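Local coordinates for protein nickel-dependent hydrogenase large subunit (Allochromatium vinosum, PDB 3MYR) that forms the large subunit of a heterodimeric [NiFe] hydrogenase, carries its nickel-iron active centre and oxidises molecular hydrogen with transfer of electrons to an acceptor, at residues Ala75-Leu80 and Trp493-Glu497. Residues are numbered along the deposited sequence; the frame is centred on the assembly and turned at random.
Sequences AVEDAL and WIVIE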
ATOM      1  N   ALA B  75     -13.954  10.034  -8.805  1.00 19.32           N
ATOM      2  CA  ALA B  75     -13.858  11.501  -8.885  1.00 20.25           C
ATOM      3  C   ALA B  75     -14.328  11.935 -10.248  1.00 22.17           C
ATOM      4  O   ALA B  75     -15.105  12.922 -10.374  1.00 22.71           O
ATOM      5  CB  ALA B  75     -12.354  11.989  -8.658  1.00 18.60           C
ATOM      6  N   VAL B  76     -13.836  11.235 -11.278  1.00 20.15           N
ATOM      7  CA  VAL B  76     -14.281  11.491 -12.649  1.00 20.80           C
ATOM      8  C   VAL B  76     -15.803  11.238 -12.874  1.00 22.60           C
ATOM      9  O   VAL B  76     -16.501  12.087 -13.460  1.00 22.31           O
ATOM     10  CB  VAL B  76     -13.445  10.775 -13.731  1.00 22.11           C
ATOM     11  CG1 VAL B  76     -13.929  11.266 -15.139  1.00 19.37           C
ATOM     12  CG2 VAL B  76     -11.908  11.104 -13.543  1.00 20.64           C
ATOM     13  N   GLU B  77     -16.296  10.108 -12.361  1.00 22.01           N
ATOM     14  CA  GLU B  77     -17.704   9.799 -12.398  1.00 22.15           C
ATOM     15  C   GLU B  77     -18.517  10.883 -11.644  1.00 24.12           C
ATOM     16  O   GLU B  77     -19.568  11.310 -12.126  1.00 22.61           O
ATOM     17  CB  GLU B  77     -17.922   8.422 -11.774  1.00 23.07           C
ATOM     18  CG  GLU B  77     -17.420   7.266 -12.723  1.00 20.88           C
ATOM     19  CD  GLU B  77     -16.954   6.015 -11.995  1.00 22.59           C
ATOM     20  OE1 GLU B  77     -17.230   5.871 -10.753  1.00 21.64           O
ATOM     21  OE2 GLU B  77     -16.357   5.152 -12.707  1.00 24.80           O
ATOM     22  N   ASP B  78     -17.985  11.395 -10.534  1.00 22.08           N
ATOM     23  CA  ASP B  78     -18.682  12.463  -9.806  1.00 23.54           C
ATOM     24  C   ASP B  78     -18.716  13.734 -10.658  1.00 24.26           C
ATOM     25  O   ASP B  78     -19.771  14.373 -10.752  1.00 24.74           O
ATOM     26  CB  ASP B  78     -18.013  12.731  -8.432  1.00 23.01           C
ATOM     27  CG  ASP B  78     -18.818  13.689  -7.571  1.00 27.21           C
ATOM     28  OD1 ASP B  78     -19.924  13.294  -7.194  1.00 31.43           O
ATOM     29  OD2 ASP B  78     -18.403  14.852  -7.288  1.00 27.40           O
ATOM     30  N   ALA B  79     -17.580  14.117 -11.248  1.00 22.41           N
ATOM     31  CA  ALA B  79     -17.498  15.363 -12.015  1.00 25.13           C
ATOM     32  C   ALA B  79     -18.471  15.374 -13.196  1.00 26.10           C
ATOM     33  O   ALA B  79     -19.070  16.432 -13.548  1.00 29.11           O
ATOM     34  CB  ALA B  79     -16.047  15.559 -12.521  1.00 22.28           C
ATOM     35  N   LEU B  80     -18.653  14.194 -13.774  1.00 25.88           N
ATOM     36  CA  LEU B  80     -19.291  14.007 -15.075  1.00 26.69           C
ATOM     37  C   LEU B  80     -20.696  13.449 -14.913  1.00 27.86           C
ATOM     38  O   LEU B  80     -21.485  13.406 -15.895  1.00 30.10           O
ATOM     39  CB  LEU B  80     -18.477  13.013 -15.854  1.00 25.57           C
ATOM     40  CG  LEU B  80     -17.436  13.595 -16.801  1.00 28.86           C
ATOM     41  CD1 LEU B  80     -17.134  15.129 -16.845  1.00 28.63           C
ATOM     42  CD2 LEU B  80     -16.361  12.699 -17.313  1.00 24.58           C
ATOM     43  N   TRP B 493      -9.938  15.253  -5.328  1.00 20.90           N
ATOM     44  CA  TRP B 493     -10.770  16.333  -5.874  1.00 22.28           C
ATOM     45  C   TRP B 493     -10.218  16.685  -7.257  1.00 23.12           C
ATOM     46  O   TRP B 493      -9.021  16.976  -7.381  1.00 24.28           O
ATOM     47  CB  TRP B 493     -10.667  17.543  -4.959  1.00 21.52           C
ATOM     48  CG  TRP B 493     -11.509  17.442  -3.728  1.00 19.50           C
ATOM     49  CD1 TRP B 493     -12.693  18.115  -3.503  1.00 25.62           C
ATOM     50  CD2 TRP B 493     -11.200  16.747  -2.504  1.00 19.84           C
ATOM     51  NE1 TRP B 493     -13.143  17.846  -2.239  1.00 25.34           N
ATOM     52  CE2 TRP B 493     -12.266  16.993  -1.614  1.00 21.65           C
ATOM     53  CE3 TRP B 493     -10.177  15.828  -2.116  1.00 21.71           C
ATOM     54  CZ2 TRP B 493     -12.307  16.449  -0.323  1.00 23.34           C
ATOM     55  CZ3 TRP B 493     -10.196  15.302  -0.838  1.00 19.56           C
ATOM     56  CH2 TRP B 493     -11.266  15.600   0.055  1.00 20.99           C
ATOM     57  N   ILE B 494     -11.055  16.643  -8.284  1.00 23.23           N
ATOM     58  CA  ILE B 494     -10.556  16.922  -9.659  1.00 22.96           C
ATOM     59  C   ILE B 494     -11.279  18.138 -10.242  1.00 22.05           C
ATOM     60  O   ILE B 494     -12.486  18.309 -10.058  1.00 22.12           O
ATOM     61  CB  ILE B 494     -10.729  15.731 -10.591  1.00 22.82           C
ATOM     62  CG1 ILE B 494     -10.103  15.995 -11.966  1.00 21.95           C
ATOM     63  CG2 ILE B 494     -12.239  15.368 -10.751  1.00 21.90           C
ATOM     64  CD1 ILE B 494     -10.096  14.701 -12.887  1.00 20.71           C
ATOM     65  N   VAL B 495     -10.551  18.930 -11.006  1.00 22.94           N
ATOM     66  CA  VAL B 495     -11.166  19.993 -11.746  1.00 23.17           C
ATOM     67  C   VAL B 495     -10.788  19.794 -13.179  1.00 23.42           C
ATOM     68  O   VAL B 495      -9.579  19.682 -13.505  1.00 24.22           O
ATOM     69  CB  VAL B 495     -10.649  21.397 -11.234  1.00 22.56           C
ATOM     70  CG1 VAL B 495     -11.173  22.543 -12.075  1.00 23.55           C
ATOM     71  CG2 VAL B 495     -10.986  21.560  -9.747  1.00 23.31           C
ATOM     72  N   ILE B 496     -11.802  19.788 -14.038  1.00 23.98           N
ATOM     73  CA  ILE B 496     -11.598  19.483 -15.459  1.00 24.62           C
ATOM     74  C   ILE B 496     -11.895  20.688 -16.321  1.00 26.18           C
ATOM     75  O   ILE B 496     -12.952  21.340 -16.173  1.00 28.48           O
ATOM     76  CB  ILE B 496     -12.492  18.315 -15.977  1.00 24.36           C
ATOM     77  CG1 ILE B 496     -12.152  16.982 -15.258  1.00 23.13           C
ATOM     78  CG2 ILE B 496     -12.320  18.141 -17.479  1.00 21.44           C
ATOM     79  CD1 ILE B 496     -13.303  15.972 -15.363  1.00 23.62           C
ATOM     80  N   GLU B 497     -10.984  21.008 -17.223  1.00 25.77           N
ATOM     81  CA  GLU B 497     -11.252  22.092 -18.175  1.00 28.41           C
ATOM     82  C   GLU B 497     -10.916  21.623 -19.574  1.00 27.86           C
ATOM     83  O   GLU B 497      -9.809  21.153 -19.840  1.00 28.25           O
ATOM     84  CB  GLU B 497     -10.467  23.395 -17.835  1.00 29.37           C
ATOM     85  CG  GLU B 497     -10.726  23.861 -16.398  1.00 35.35           C
ATOM     86  CD  GLU B 497      -9.993  25.193 -16.015  1.00 49.04           C
ATOM     87  OE1 GLU B 497      -9.005  25.550 -16.683  1.00 49.64           O
ATOM     88  OE2 GLU B 497     -10.351  25.830 -14.985  1.00 51.90           O
TER
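Ile-494 makes the largest share of this helix-on-sheet packing. It projects from strand 488-497, the middle strand of a three-stranded antiparallel sheet, onto the last turns of helix 67-80. Its CB points toward the helix, and there the side chain divides into two branches. The short branch, CG2, lies between the backbone N and the carbonyl carbon. It sits 4.0 Å from Ala-75 CB and 4.2 Å from Ala-79 CB, so this one methyl meets two alanines a helical turn apart. CG2 also lies 3.8 Å from Ala-75 O, which accepts the backbone hydrogen bond of Ala-79 N. The long branch is extended (chi1 -175°, chi2 172°). It brings Ile-494 CD1 to 4.1 Å from Val-76 CG2.

Two residues on, Ile-496 points to the same side of the strand. The segment axes come within 8.4 Å and are inclined by 50°, and the small alanines face the sheet. Strands 476-485 and 500-507 flank the central strand through backbone hydrogen bonds. Asp-78 OD2 adds a second tie to the sheet, bonding Val-480 N. The contact is buried, and the Ile-494 side chain lies about 12 Å from the bound magnesium ion. At the helix end, Ile-496 CD1 rests 4.0 Å from Ala-79 CB and 4.2 Å from Leu-80 CD1, the Leu-80 and Ile-496 side chains crossing at about a right angle.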